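Local atomic coordinates of 2,3-dihydroxybenzoate-AMP ligase (Bacillus subtilis, PDB entry 1MDB), a protein that belongs to the ANL superfamily of AMP-binding enzymes and holds adenosine monophosphate and 2,3-dihydroxy-benzoic acid between a large N-terminal and a small C-terminal domain. Residues R32-K37 with V246-G251; R41-C46 with W51-L56; G192-S197 with S521-R526; E313-V318 with I348-Q353; E510-P513 with K519-K522. All blocks are in the same frame, centred on the assembly; numbering follows the deposited sequence.

In the fold
Interactions 1 and 2 lie in the large domain at one end of the molecule, with centres 10 Å apart, and they touch where R41 and Y53 reach the carbonyls of G250 and G251. Interaction 3 is about 38 Å from interaction 1 between centres, beyond the chain's centre. It brings the 192-197 loop to the start of helix 522-534 and shares S521 and K522 with interaction 5, whose centre is 11 Å away. Interaction 5 reaches both ligands through K519, which belongs to the pockets of adenosine monophosphate and 2,3-dihydroxy-benzoic acid. Interaction 4, about 21 Å from interaction 5 between centres, borders the nucleotide pocket through Q353.

Interaction 1 (R32-K37 with V246-G251); sequences RDRAAK and VLYAGG
R34, on helix 27-38, faces the end of helix 242-248, its CA 7.0 Å from the CA of G250, so the two backbones are too far apart to bond directly and one long side chain spans the gap. R34 NE donates to Y248 O at 2.9 Å, bending away from a straight line with an N-H...O angle of 136°. R34 NH2 adds a weak second bond to Y248 O at 3.3 Å. CG of the arginine lies opposite the carbonyl carbon (chi1 -59°), and a bend at chi2 turns the guanidinium toward the helix end, with R34 CG passing 4.0 Å from L247 O. Carbonyls at a helix C-terminus often lack an intrahelical donor, and for Y248 O an arginine, with several N-H groups on one flat head, is well suited to supply them. This helix closes in a Schellman motif, in which G250 takes a positive phi that a glycine adopts easily and G251 N reaches back to V246 O over 2.8 Å. The same arginine also makes a cation-pi contact. R34 NH2 rests 3.6 Å above the Y248 ring, over the centre, while the guanidinium and ring planes are inclined by 58°. Tyrosine thus serves twice, through its backbone oxygen and through its electron-rich face. I208, K212 and V215 of helix 204-218 also pack against that ring, whereas L247 turns to F89 and F93 of helix 86-98. On the arginine's own helix, K37 NZ and D33 OD1, one turn apart, form a long salt bridge of 3.8 Å.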
# COMPACT_ATOMS: atom_id res chain seq x y z
N ARG A 32 -7.88 21.30 -10.28
CA ARG A 32 -8.45 22.54 -10.81
C ARG A 32 -9.90 22.33 -11.22
O ARG A 32 -10.78 23.12 -10.90
CB ARG A 32 -7.66 23.02 -12.03
CG ARG A 32 -8.05 24.42 -12.51
CD ARG A 32 -7.64 25.47 -11.49
NE ARG A 32 -6.19 25.61 -11.43
CZ ARG A 32 -5.54 26.14 -10.41
NH1 ARG A 32 -6.20 26.59 -9.35
NH2 ARG A 32 -4.22 26.25 -10.45
N ASP A 33 -10.12 21.24 -11.95
CA ASP A 33 -11.44 20.87 -12.44
C ASP A 33 -12.43 20.62 -11.30
O ASP A 33 -13.47 21.27 -11.21
CB ASP A 33 -11.33 19.64 -13.33
CG ASP A 33 -12.61 19.34 -14.08
OD1 ASP A 33 -13.64 19.09 -13.41
OD2 ASP A 33 -12.58 19.35 -15.33
N ARG A 34 -12.10 19.67 -10.43
CA ARG A 34 -12.97 19.34 -9.30
C ARG A 34 -13.26 20.57 -8.45
O ARG A 34 -14.36 20.72 -7.93
CB ARG A 34 -12.34 18.25 -8.42
CG ARG A 34 -12.03 16.95 -9.12
CD ARG A 34 -13.26 16.36 -9.78
NE ARG A 34 -13.00 15.10 -10.46
CZ ARG A 34 -12.08 14.93 -11.39
NH1 ARG A 34 -11.30 15.94 -11.75
NH2 ARG A 34 -11.94 13.75 -11.99
N ALA A 35 -12.27 21.44 -8.31
CA ALA A 35 -12.44 22.63 -7.49
C ALA A 35 -13.43 23.60 -8.11
O ALA A 35 -14.13 24.32 -7.40
CB ALA A 35 -11.10 23.32 -7.29
N ALA A 36 -13.47 23.62 -9.44
CA ALA A 36 -14.37 24.51 -10.17
C ALA A 36 -15.82 24.02 -10.14
O ALA A 36 -16.75 24.83 -10.07
CB ALA A 36 -13.90 24.65 -11.61
N LYS A 37 -16.01 22.71 -10.19
CA LYS A 37 -17.34 22.12 -10.19
C LYS A 37 -18.07 22.19 -8.84
O LYS A 37 -19.21 22.66 -8.77
CB LYS A 37 -17.27 20.66 -10.64
CG LYS A 37 -16.81 20.48 -12.07
CD LYS A 37 -16.96 19.03 -12.51
CE LYS A 37 -16.66 18.86 -14.00
NZ LYS A 37 -16.90 17.46 -14.46
N VAL A 246 -10.80 8.83 -4.04
CA VAL A 246 -11.96 9.49 -3.45
C VAL A 246 -12.08 10.95 -3.91
O VAL A 246 -13.18 11.46 -4.07
CB VAL A 246 -11.91 9.41 -1.90
CG1 VAL A 246 -13.10 10.14 -1.27
CG2 VAL A 246 -11.93 7.94 -1.46
N LEU A 247 -10.95 11.62 -4.12
CA LEU A 247 -10.98 13.01 -4.56
C LEU A 247 -11.32 13.02 -6.04
O LEU A 247 -11.93 13.96 -6.54
CB LEU A 247 -9.62 13.70 -4.35
CG LEU A 247 -8.98 13.77 -2.97
CD1 LEU A 247 -7.69 14.58 -3.08
CD2 LEU A 247 -9.91 14.41 -1.95
N TYR A 248 -10.91 11.97 -6.74
CA TYR A 248 -11.19 11.86 -8.17
C TYR A 248 -12.70 11.82 -8.38
O TYR A 248 -13.22 12.43 -9.31
CB TYR A 248 -10.57 10.58 -8.74
CG TYR A 248 -10.79 10.40 -10.23
CD1 TYR A 248 -9.80 10.75 -11.16
CD2 TYR A 248 -12.00 9.89 -10.73
CE1 TYR A 248 -10.01 10.61 -12.53
CE2 TYR A 248 -12.22 9.74 -12.09
CZ TYR A 248 -11.22 10.09 -12.99
OH TYR A 248 -11.42 9.91 -14.34
N ALA A 249 -13.38 11.09 -7.51
CA ALA A 249 -14.83 10.91 -7.60
C ALA A 249 -15.66 11.99 -6.91
O ALA A 249 -16.88 11.92 -6.93
CB ALA A 249 -15.22 9.54 -7.05
N GLY A 250 -14.99 12.95 -6.28
CA GLY A 250 -15.71 14.02 -5.61
C GLY A 250 -16.24 13.64 -4.24
O GLY A 250 -17.13 14.32 -3.71
N GLY A 251 -15.72 12.57 -3.67
CA GLY A 251 -16.17 12.15 -2.35
C GLY A 251 -15.48 12.91 -1.24
O GLY A 251 -14.92 13.98 -1.46

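Interaction 2 (R41-C46 with W51-L56)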
# COMPACT_ATOMS: atom_id res chain seq x y z
N ARG A 41 -17.83 21.58 -1.56
CA ARG A 41 -17.87 20.24 -0.97
C ARG A 41 -16.65 20.03 -0.10
O ARG A 41 -15.55 20.51 -0.43
CB ARG A 41 -17.85 19.15 -2.04
CG ARG A 41 -19.08 19.01 -2.87
CD ARG A 41 -18.97 17.72 -3.67
NE ARG A 41 -19.92 17.70 -4.77
CZ ARG A 41 -19.99 16.73 -5.68
NH1 ARG A 41 -19.16 15.70 -5.62
NH2 ARG A 41 -20.88 16.80 -6.65
N ILE A 42 -16.83 19.32 1.00
CA ILE A 42 -15.74 19.02 1.90
C ILE A 42 -14.96 17.86 1.27
O ILE A 42 -15.54 16.81 0.95
CB ILE A 42 -16.28 18.61 3.27
CG1 ILE A 42 -17.14 19.76 3.82
CG2 ILE A 42 -15.14 18.30 4.23
CD1 ILE A 42 -16.39 21.10 3.93
N ALA A 43 -13.67 18.06 1.05
CA ALA A 43 -12.82 17.04 0.44
C ALA A 43 -12.06 16.26 1.49
O ALA A 43 -11.85 15.05 1.36
CB ALA A 43 -11.83 17.68 -0.53
N ILE A 44 -11.65 16.96 2.54
CA ILE A 44 -10.88 16.35 3.61
C ILE A 44 -11.37 16.73 4.99
O ILE A 44 -11.65 17.89 5.27
CB ILE A 44 -9.41 16.78 3.50
CG1 ILE A 44 -8.86 16.42 2.12
CG2 ILE A 44 -8.60 16.16 4.62
CD1 ILE A 44 -7.60 17.17 1.77
N THR A 45 -11.44 15.73 5.87
CA THR A 45 -11.86 15.95 7.24
C THR A 45 -10.79 15.39 8.17
O THR A 45 -10.30 14.28 7.97
CB THR A 45 -13.18 15.24 7.54
OG1 THR A 45 -14.23 15.88 6.80
CG2 THR A 45 -13.49 15.29 9.03
N CYS A 46 -10.43 16.17 9.18
CA CYS A 46 -9.40 15.75 10.13
C CYS A 46 -9.75 16.34 11.49
O CYS A 46 -9.58 17.54 11.72
CB CYS A 46 -8.03 16.24 9.66
SG CYS A 46 -6.67 15.58 10.62
N TRP A 51 -11.70 20.78 4.82
CA TRP A 51 -11.14 21.51 3.69
C TRP A 51 -12.00 21.25 2.46
O TRP A 51 -12.19 20.10 2.07
CB TRP A 51 -9.70 21.07 3.37
CG TRP A 51 -8.62 21.76 4.14
CD1 TRP A 51 -8.78 22.61 5.19
CD2 TRP A 51 -7.20 21.61 3.95
NE1 TRP A 51 -7.56 23.00 5.67
CE2 TRP A 51 -6.57 22.40 4.93
CE3 TRP A 51 -6.41 20.88 3.06
CZ2 TRP A 51 -5.17 22.49 5.04
CZ3 TRP A 51 -5.02 20.96 3.17
CH2 TRP A 51 -4.42 21.76 4.16
N SER A 52 -12.52 22.31 1.87
CA SER A 52 -13.33 22.18 0.68
C SER A 52 -12.40 21.96 -0.50
O SER A 52 -11.20 22.20 -0.39
CB SER A 52 -14.12 23.47 0.44
OG SER A 52 -13.23 24.56 0.29
N TYR A 53 -12.95 21.53 -1.62
CA TYR A 53 -12.16 21.29 -2.82
C TYR A 53 -11.52 22.59 -3.30
O TYR A 53 -10.37 22.59 -3.75
CB TYR A 53 -13.02 20.70 -3.93
CG TYR A 53 -13.22 19.19 -3.84
CD1 TYR A 53 -14.14 18.64 -2.96
CD2 TYR A 53 -12.46 18.33 -4.63
CE1 TYR A 53 -14.32 17.25 -2.88
CE2 TYR A 53 -12.62 16.93 -4.55
CZ TYR A 53 -13.55 16.41 -3.67
OH TYR A 53 -13.70 15.04 -3.57
N ARG A 54 -12.26 23.69 -3.20
CA ARG A 54 -11.75 25.00 -3.63
C ARG A 54 -10.58 25.37 -2.72
O ARG A 54 -9.55 25.86 -3.16
CB ARG A 54 -12.84 26.06 -3.53
CG ARG A 54 -12.56 27.32 -4.35
CD ARG A 54 -13.04 27.16 -5.79
NE ARG A 54 -14.48 26.91 -5.85
CZ ARG A 54 -15.18 26.77 -6.98
NH1 ARG A 54 -14.57 26.87 -8.15
NH2 ARG A 54 -16.49 26.55 -6.92
N GLU A 55 -10.77 25.12 -1.43
CA GLU A 55 -9.77 25.40 -0.41
C GLU A 55 -8.43 24.72 -0.76
O GLU A 55 -7.39 25.38 -0.83
CB GLU A 55 -10.27 24.90 0.94
CG GLU A 55 -9.22 24.75 2.01
CD GLU A 55 -9.31 25.81 3.08
OE1 GLU A 55 -10.40 26.38 3.26
OE2 GLU A 55 -8.28 26.06 3.76
N LEU A 56 -8.48 23.41 -0.97
CA LEU A 56 -7.28 22.65 -1.31
C LEU A 56 -6.66 23.21 -2.59
O LEU A 56 -5.45 23.36 -2.69
CB LEU A 56 -7.65 21.17 -1.51
CG LEU A 56 -6.54 20.21 -1.94
CD1 LEU A 56 -5.38 20.26 -0.95
CD2 LEU A 56 -7.11 18.80 -2.03
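A classic beta bulge in the hairpin of strands 42-46 and 49-52 sets two residues, A43 and I44, opposite the single residue W51, at the outer end of the nine-stranded mixed sheet of the large domain. W51 O is gripped twice, by A43 N at 2.7 Å and by I44 N at 3.2 Å, and W51 N returns a bond to I44 O at 2.9 Å. The extra residue is absorbed by A43, whose phi/psi of -98°/-36° is helical rather than extended. Past the bulge, I42 pairs with S52 without hydrogen bonds between them, and R41 O accepts from Y53 N at 3.0 Å, the donor lying nearly in line with the carbonyl bond. At S52 the strand gives way at once to helix 53-70. Serine suits this N-cap because its short side chain can fold back, and S52 OG takes the N-H of E55. I44 and W51 lie side by side and point the same way, with I44 CD1 4.1 Å from W51 CE3. I44 CD1 also meets L56 CD2 at 4.2 Å, and F89 of helix 86-98 packs on I44. E55 CG covers part of one face of the indole. The polar ends find partners beyond the hairpin: Y53 OH bonds to G251 O and R41 NH1 to G250 O. A43, small enough to lie close over the tyrosine, makes a CH-pi contact, its CB 3.6 Å from the centroid of the Y53 ring and displaced toward the rim over one face.

Interaction 3 (G192-S197 with S521-R526)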
# COMPACT_ATOMS: atom_id res chain seq x y z
N GLY A 192 9.01 -5.02 -1.35
CA GLY A 192 9.55 -6.35 -1.11
C GLY A 192 10.20 -6.49 0.25
O GLY A 192 9.70 -6.00 1.27
N SER A 193 11.33 -7.18 0.28
CA SER A 193 12.09 -7.38 1.50
C SER A 193 13.54 -7.05 1.18
O SER A 193 13.91 -6.96 0.01
CB SER A 193 11.98 -8.84 1.95
OG SER A 193 12.22 -9.72 0.87
N THR A 194 14.32 -6.90 2.24
CA THR A 194 15.74 -6.56 2.18
C THR A 194 15.91 -5.05 2.20
O THR A 194 16.56 -4.46 1.33
CB THR A 194 16.50 -7.15 0.93
OG1 THR A 194 16.33 -8.58 0.89
CG2 THR A 194 18.01 -6.86 1.03
N GLY A 195 15.31 -4.41 3.20
CA GLY A 195 15.40 -2.97 3.33
C GLY A 195 15.23 -2.16 2.06
O GLY A 195 14.20 -2.26 1.39
N LEU A 196 16.25 -1.37 1.72
CA LEU A 196 16.28 -0.49 0.55
C LEU A 196 15.30 -0.79 -0.58
O LEU A 196 15.59 -1.56 -1.50
CB LEU A 196 17.69 -0.43 -0.04
CG LEU A 196 18.86 -0.14 0.90
CD1 LEU A 196 20.15 -0.01 0.11
CD2 LEU A 196 18.57 1.13 1.69
N SER A 197 14.13 -0.16 -0.52
CA SER A 197 13.11 -0.34 -1.54
C SER A 197 13.56 0.34 -2.83
O SER A 197 14.34 1.30 -2.80
CB SER A 197 11.80 0.31 -1.10
OG SER A 197 11.22 -0.35 0.01
N SER A 521 5.84 -8.81 8.55
CA SER A 521 7.12 -8.90 7.86
C SER A 521 7.61 -10.32 8.13
O SER A 521 8.17 -10.60 9.19
CB SER A 521 8.11 -7.91 8.46
OG SER A 521 9.42 -8.17 7.97
N LYS A 522 7.40 -11.22 7.18
CA LYS A 522 7.84 -12.59 7.37
C LYS A 522 9.36 -12.65 7.43
O LYS A 522 9.93 -13.49 8.12
CB LYS A 522 7.27 -13.51 6.29
CG LYS A 522 5.80 -13.85 6.59
CD LYS A 522 5.24 -14.98 5.72
CE LYS A 522 3.85 -15.38 6.21
NZ LYS A 522 3.30 -16.55 5.47
N LYS A 523 10.01 -11.71 6.75
CA LYS A 523 11.47 -11.66 6.77
C LYS A 523 11.95 -11.44 8.22
O LYS A 523 12.88 -12.09 8.69
CB LYS A 523 11.96 -10.52 5.87
CG LYS A 523 13.47 -10.38 5.86
CD LYS A 523 13.91 -9.09 5.19
CE LYS A 523 15.41 -8.88 5.33
NZ LYS A 523 15.81 -7.50 4.93
N ALA A 524 11.30 -10.52 8.93
CA ALA A 524 11.67 -10.25 10.31
C ALA A 524 11.44 -11.50 11.16
O ALA A 524 12.24 -11.82 12.04
CB ALA A 524 10.84 -9.09 10.86
N LEU A 525 10.35 -12.21 10.88
CA LEU A 525 10.03 -13.43 11.60
C LEU A 525 11.07 -14.50 11.32
O LEU A 525 11.44 -15.27 12.21
CB LEU A 525 8.63 -13.94 11.22
CG LEU A 525 7.48 -13.14 11.82
CD1 LEU A 525 6.14 -13.68 11.32
CD2 LEU A 525 7.56 -13.22 13.35
N ARG A 526 11.55 -14.56 10.09
CA ARG A 526 12.58 -15.54 9.76
C ARG A 526 13.85 -15.24 10.57
O ARG A 526 14.48 -16.14 11.11
CB ARG A 526 12.88 -15.52 8.27
CG ARG A 526 11.87 -16.29 7.43
CD ARG A 526 12.38 -16.51 6.01
NE ARG A 526 12.41 -15.28 5.22
CZ ARG A 526 11.35 -14.73 4.64
NH1 ARG A 526 10.15 -15.30 4.75
NH2 ARG A 526 11.49 -13.62 3.93
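S193 meets K523 through carbon: its CB lies 3.8 Å from K523 CD, along the flank of the lysine chain. S193 belongs to the glycine- and serine-rich loop between strands 184-189 and 199-203, which probably corresponds to the phosphate-binding loop of ANL enzymes, although here the S193 side chain is about 10 Å from the bound adenosine monophosphate. At T194 the chain turns with positive phi, and K523 NZ comes up to the backbone. The modelled 2.9 Å from K523 NZ to T194 CA is doubtful because T194 is poorly ordered. T194 N and K523 NZ, both donors, are close without forming a hydrogen bond. G195 follows, its N 3.6 Å from K523 NZ, and its phi/psi of 44°/-122° suits a residue without a side chain. K523 spans the gap fully extended: CG is trans to its own N (chi1 179°) and the later torsions are straight, which puts the ammonium far out from its helix. That helix begins at S521, the N-cap, whose OG accepts from A524 N at 3.2 Å. Farther on, the R526 guanidinium lays one face over K523 CA. The whole contact lies at the surface. The loop has K430 beside S193, while helix 522-534 rests on strand 455-465 through L525 against A459 and V461, and R526 forms a salt bridge with D431.

Interaction 4 (E313-V318 with I348-Q353)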
# COMPACT_ATOMS: atom_id res chain seq x y z
N GLU A 313 -10.88 -18.23 6.25
CA GLU A 313 -11.46 -18.42 7.57
C GLU A 313 -11.80 -17.08 8.25
O GLU A 313 -12.70 -17.01 9.09
CB GLU A 313 -10.49 -19.23 8.45
CG GLU A 313 -10.95 -19.51 9.89
CD GLU A 313 -12.20 -20.39 9.98
OE1 GLU A 313 -12.30 -21.38 9.22
OE2 GLU A 313 -13.07 -20.11 10.83
N ALA A 314 -11.07 -16.03 7.88
CA ALA A 314 -11.32 -14.72 8.46
C ALA A 314 -12.26 -13.94 7.56
O ALA A 314 -13.23 -13.37 8.03
CB ALA A 314 -10.02 -13.96 8.65
N ALA A 315 -11.95 -13.93 6.27
CA ALA A 315 -12.75 -13.19 5.30
C ALA A 315 -14.25 -13.47 5.43
O ALA A 315 -15.06 -12.54 5.46
CB ALA A 315 -12.26 -13.52 3.90
N ARG A 316 -14.62 -14.75 5.50
CA ARG A 316 -16.01 -15.18 5.61
C ARG A 316 -16.77 -14.51 6.76
O ARG A 316 -18.00 -14.47 6.75
CB ARG A 316 -16.08 -16.70 5.80
CG ARG A 316 -15.42 -17.13 7.09
CD ARG A 316 -15.93 -18.46 7.62
NE ARG A 316 -15.64 -18.55 9.05
CZ ARG A 316 -16.12 -19.48 9.87
NH1 ARG A 316 -16.92 -20.44 9.40
NH2 ARG A 316 -15.83 -19.45 11.16
N ARG A 317 -16.05 -14.01 7.75
CA ARG A 317 -16.68 -13.39 8.91
C ARG A 317 -17.08 -11.93 8.74
O ARG A 317 -17.92 -11.41 9.48
CB ARG A 317 -15.76 -13.50 10.12
CG ARG A 317 -15.43 -14.92 10.55
CD ARG A 317 -14.36 -14.88 11.63
NE ARG A 317 -14.80 -14.09 12.78
CZ ARG A 317 -13.98 -13.56 13.68
NH1 ARG A 317 -12.67 -13.72 13.57
NH2 ARG A 317 -14.48 -12.87 14.69
N VAL A 318 -16.48 -11.25 7.77
CA VAL A 318 -16.76 -9.84 7.53
C VAL A 318 -18.24 -9.49 7.48
O VAL A 318 -18.69 -8.56 8.17
CB VAL A 318 -16.09 -9.36 6.22
CG1 VAL A 318 -16.47 -7.91 5.92
CG2 VAL A 318 -14.57 -9.49 6.35
N ILE A 348 -16.74 -15.92 -4.05
CA ILE A 348 -15.66 -15.34 -4.84
C ILE A 348 -14.95 -14.27 -4.02
O ILE A 348 -13.73 -14.09 -4.13
CB ILE A 348 -16.17 -14.73 -6.14
CG1 ILE A 348 -16.47 -15.84 -7.15
CG2 ILE A 348 -15.15 -13.75 -6.70
CD1 ILE A 348 -16.97 -15.34 -8.49
N ILE A 349 -15.71 -13.56 -3.19
CA ILE A 349 -15.16 -12.50 -2.35
C ILE A 349 -14.34 -13.13 -1.23
O ILE A 349 -13.30 -12.60 -0.84
CB ILE A 349 -16.29 -11.65 -1.70
CG1 ILE A 349 -17.02 -10.85 -2.77
CG2 ILE A 349 -15.72 -10.73 -0.63
CD1 ILE A 349 -18.24 -10.11 -2.25
N VAL A 350 -14.81 -14.26 -0.72
CA VAL A 350 -14.14 -14.95 0.38
C VAL A 350 -12.99 -15.87 0.00
O VAL A 350 -12.10 -16.13 0.83
CB VAL A 350 -15.17 -15.77 1.20
CG1 VAL A 350 -14.46 -16.74 2.15
CG2 VAL A 350 -16.06 -14.82 1.99
N ASN A 351 -12.96 -16.36 -1.24
CA ASN A 351 -11.89 -17.28 -1.61
C ASN A 351 -10.89 -16.83 -2.66
O ASN A 351 -9.95 -17.56 -2.96
CB ASN A 351 -12.50 -18.63 -2.01
CG ASN A 351 -13.29 -19.26 -0.89
OD1 ASN A 351 -12.73 -19.66 0.13
ND2 ASN A 351 -14.61 -19.35 -1.06
N THR A 352 -11.08 -15.64 -3.22
CA THR A 352 -10.14 -15.14 -4.22
C THR A 352 -9.60 -13.77 -3.85
O THR A 352 -10.06 -13.15 -2.89
CB THR A 352 -10.79 -15.03 -5.63
OG1 THR A 352 -11.59 -13.84 -5.70
CG2 THR A 352 -11.67 -16.24 -5.90
N GLN A 353 -8.62 -13.30 -4.61
CA GLN A 353 -8.02 -12.00 -4.39
C GLN A 353 -8.33 -11.08 -5.58
O GLN A 353 -7.52 -10.24 -5.96
CB GLN A 353 -6.50 -12.13 -4.21
CG GLN A 353 -6.04 -12.64 -2.83
CD GLN A 353 -6.62 -13.99 -2.44
OE1 GLN A 353 -7.66 -14.07 -1.78
NE2 GLN A 353 -5.95 -15.06 -2.84
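V350 meets R316 with both methyls of a branched side chain and A315 with CG1. With chi1 at 167°, CG1 stands trans to the backbone N and CG2 opposite the carbonyl carbon, so the fork opens toward the neighbouring turn. V350 CG2 lies 3.6 Å from R316 CA, and V350 CG1 reaches R316 CB at 4.0 Å and A315 CB at 4.3 Å. A315 keeps its backbone near, its CA 5.4 Å from that of V350, a spacing that a small methyl side chain readily permits. R316 places only its base in the contact. Its CG is wedged between backbone N and carbonyl carbon (chi1 63°), and the extended remainder carries the guanidinium away to E313. There NE makes a weak bond to E313 O, while R316 NH2 approaches E313 OE2 at 2.9 Å. That oxygen lies well out of the guanidinium plane, so the attraction is one of charge alone. Across the contact, helix 346-351 ends just before T352, whose OG1 turns back to donate to I348 O at 2.7 Å, a use for which threonine's short side chain is well placed. The turn from A315 to V318 is type I. A315 and I349 both touch L326, so two short helices are packed together against strand 325-331 of the central sheet in the large domain, and the chain beyond T352 runs into the nucleotide pocket at Q353.

Interaction 5 (E510-P513 with K519-K522); sequences ESFP and KVSK. With AMP (adenosine monophosphate), chain D; DBH (2,3-dihydroxy-benzoic acid), chain E.
F512 and V520 face each other at an oblique angle, with V520 CG2 3.7 Å from F512 CD1. The phenylalanine ring is directed inward, CG lying opposite the carbonyl carbon (chi1 -66°), and it goes on to pack against D457 and A459 of strand 455-465 and F475 and I477 of strand 469-478. V520 meets it with a fork: CG1 is trans to the backbone N (chi1 175°), leaving CG2 on the N side, where it approaches the ring. Valine's branch at CB puts a methyl within reach of the aromatic. Next to this apolar pair, P513 turns its ring to A524 and L525 of helix 522-534. Its carbonyl serves the main chain: S521 N donates to P513 O at 2.8 Å, a nearly straight bond with an N-H...O angle of 166°. V520 CA adds a CA-H...O contact of 3.5 Å to P513 O. K519 points the other way, its chain extended beyond CG, toward adenosine monophosphate and 2,3-dihydroxy-benzoic acid. K519 NZ is hydrogen-bonded to G307 O and, at 3.1 Å, to AMP O2P, though its exact place is doubtful because it crowds the second ligand. A lysine suits a site beside a phosphate. The chemistry implies a loop held by apolar packing of F512 on V520 and a short, nearly straight backbone bond, from which K519 extends to the ligands, consistent with a C-terminal-domain lysine lining the pocket.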
# COMPACT_ATOMS: atom_id res chain seq x y z
N GLU A 510 3.00 -11.75 21.32
CA GLU A 510 1.89 -10.83 21.52
C GLU A 510 1.57 -10.06 20.25
O GLU A 510 0.46 -9.56 20.09
CB GLU A 510 2.22 -9.86 22.66
CG GLU A 510 1.19 -8.78 22.87
CD GLU A 510 1.50 -7.91 24.07
OE1 GLU A 510 2.63 -7.39 24.15
OE2 GLU A 510 0.60 -7.74 24.92
N SER A 511 2.54 -9.97 19.35
CA SER A 511 2.35 -9.27 18.09
C SER A 511 3.40 -9.71 17.08
O SER A 511 4.41 -10.30 17.45
CB SER A 511 2.44 -7.75 18.30
OG SER A 511 3.76 -7.39 18.67
N PHE A 512 3.15 -9.43 15.81
CA PHE A 512 4.05 -9.79 14.72
C PHE A 512 4.79 -8.54 14.27
O PHE A 512 4.23 -7.45 14.32
CB PHE A 512 3.27 -10.34 13.52
CG PHE A 512 2.56 -11.64 13.76
CD1 PHE A 512 1.40 -11.95 13.06
CD2 PHE A 512 3.07 -12.58 14.66
CE1 PHE A 512 0.75 -13.18 13.25
CE2 PHE A 512 2.43 -13.81 14.85
CZ PHE A 512 1.27 -14.10 14.14
N PRO A 513 6.05 -8.68 13.82
CA PRO A 513 6.81 -7.51 13.36
C PRO A 513 6.11 -7.08 12.08
O PRO A 513 5.75 -7.94 11.26
CB PRO A 513 8.21 -8.08 13.08
CG PRO A 513 8.24 -9.41 13.77
CD PRO A 513 6.83 -9.92 13.65
N LYS A 519 1.70 -4.57 7.26
CA LYS A 519 1.63 -6.01 7.04
C LYS A 519 2.70 -6.75 7.83
O LYS A 519 3.70 -6.17 8.28
CB LYS A 519 1.76 -6.37 5.55
CG LYS A 519 2.11 -5.25 4.60
CD LYS A 519 2.04 -5.72 3.15
CE LYS A 519 2.32 -4.59 2.17
NZ LYS A 519 2.12 -4.98 0.74
N VAL A 520 2.48 -8.04 8.01
CA VAL A 520 3.43 -8.86 8.74
C VAL A 520 4.69 -8.93 7.89
O VAL A 520 4.62 -9.03 6.67
CB VAL A 520 2.89 -10.29 8.96
CG1 VAL A 520 3.95 -11.16 9.60
CG2 VAL A 520 1.65 -10.24 9.84
N SER A 521 5.84 -8.81 8.55
CA SER A 521 7.12 -8.90 7.86
C SER A 521 7.61 -10.32 8.13
O SER A 521 8.17 -10.60 9.19
CB SER A 521 8.11 -7.91 8.46
OG SER A 521 9.42 -8.17 7.97
N LYS A 522 7.40 -11.22 7.18
CA LYS A 522 7.84 -12.59 7.37
C LYS A 522 9.36 -12.65 7.43
O LYS A 522 9.93 -13.49 8.12
CB LYS A 522 7.27 -13.51 6.29
CG LYS A 522 5.80 -13.85 6.59
CD LYS A 522 5.24 -14.98 5.72
CE LYS A 522 3.85 -15.38 6.21
NZ LYS A 522 3.30 -16.55 5.47
P AMP D . 2.99 -3.07 -2.25
O1P AMP D . 3.62 -2.29 -3.37
O2P AMP D . 3.54 -2.77 -0.90
O3P AMP D . 1.48 -2.98 -2.27
O5' AMP D . 3.39 -4.66 -2.43
C5' AMP D . 2.78 -5.52 -3.43
C4' AMP D . 2.98 -6.99 -3.05
O4' AMP D . 2.26 -7.16 -1.84
C3' AMP D . 2.37 -7.99 -3.98
O3' AMP D . 3.23 -8.30 -5.07
C2' AMP D . 2.09 -9.17 -3.05
O2' AMP D . 3.25 -10.02 -2.92
C1' AMP D . 1.70 -8.46 -1.78
N9 AMP D . 0.02 -8.45 -1.73
C8 AMP D . -0.73 -7.32 -1.77
N7 AMP D . -2.03 -7.58 -1.67
C5 AMP D . -2.08 -8.90 -1.57
C6 AMP D . -3.24 -9.66 -1.43
N6 AMP D . -4.45 -9.12 -1.37
N1 AMP D . -3.05 -11.02 -1.34
C2 AMP D . -1.83 -11.61 -1.39
N3 AMP D . -0.72 -10.87 -1.51
C4 AMP D . -0.82 -9.50 -1.61
C21 DBH E . 0.45 -3.39 -1.86
O9 DBH E . 0.72 -4.32 -0.93
C18 DBH E . -0.93 -3.07 -2.30
C15 DBH E . -2.04 -3.71 -1.67
C12 DBH E . -3.36 -3.43 -2.09
C3 DBH E . -1.15 -2.14 -3.36
O3 DBH E . -0.10 -1.47 -4.01
C6 DBH E . -2.47 -1.86 -3.77
C9 DBH E . -3.57 -2.50 -3.15
O6 DBH E . -2.69 -0.97 -4.80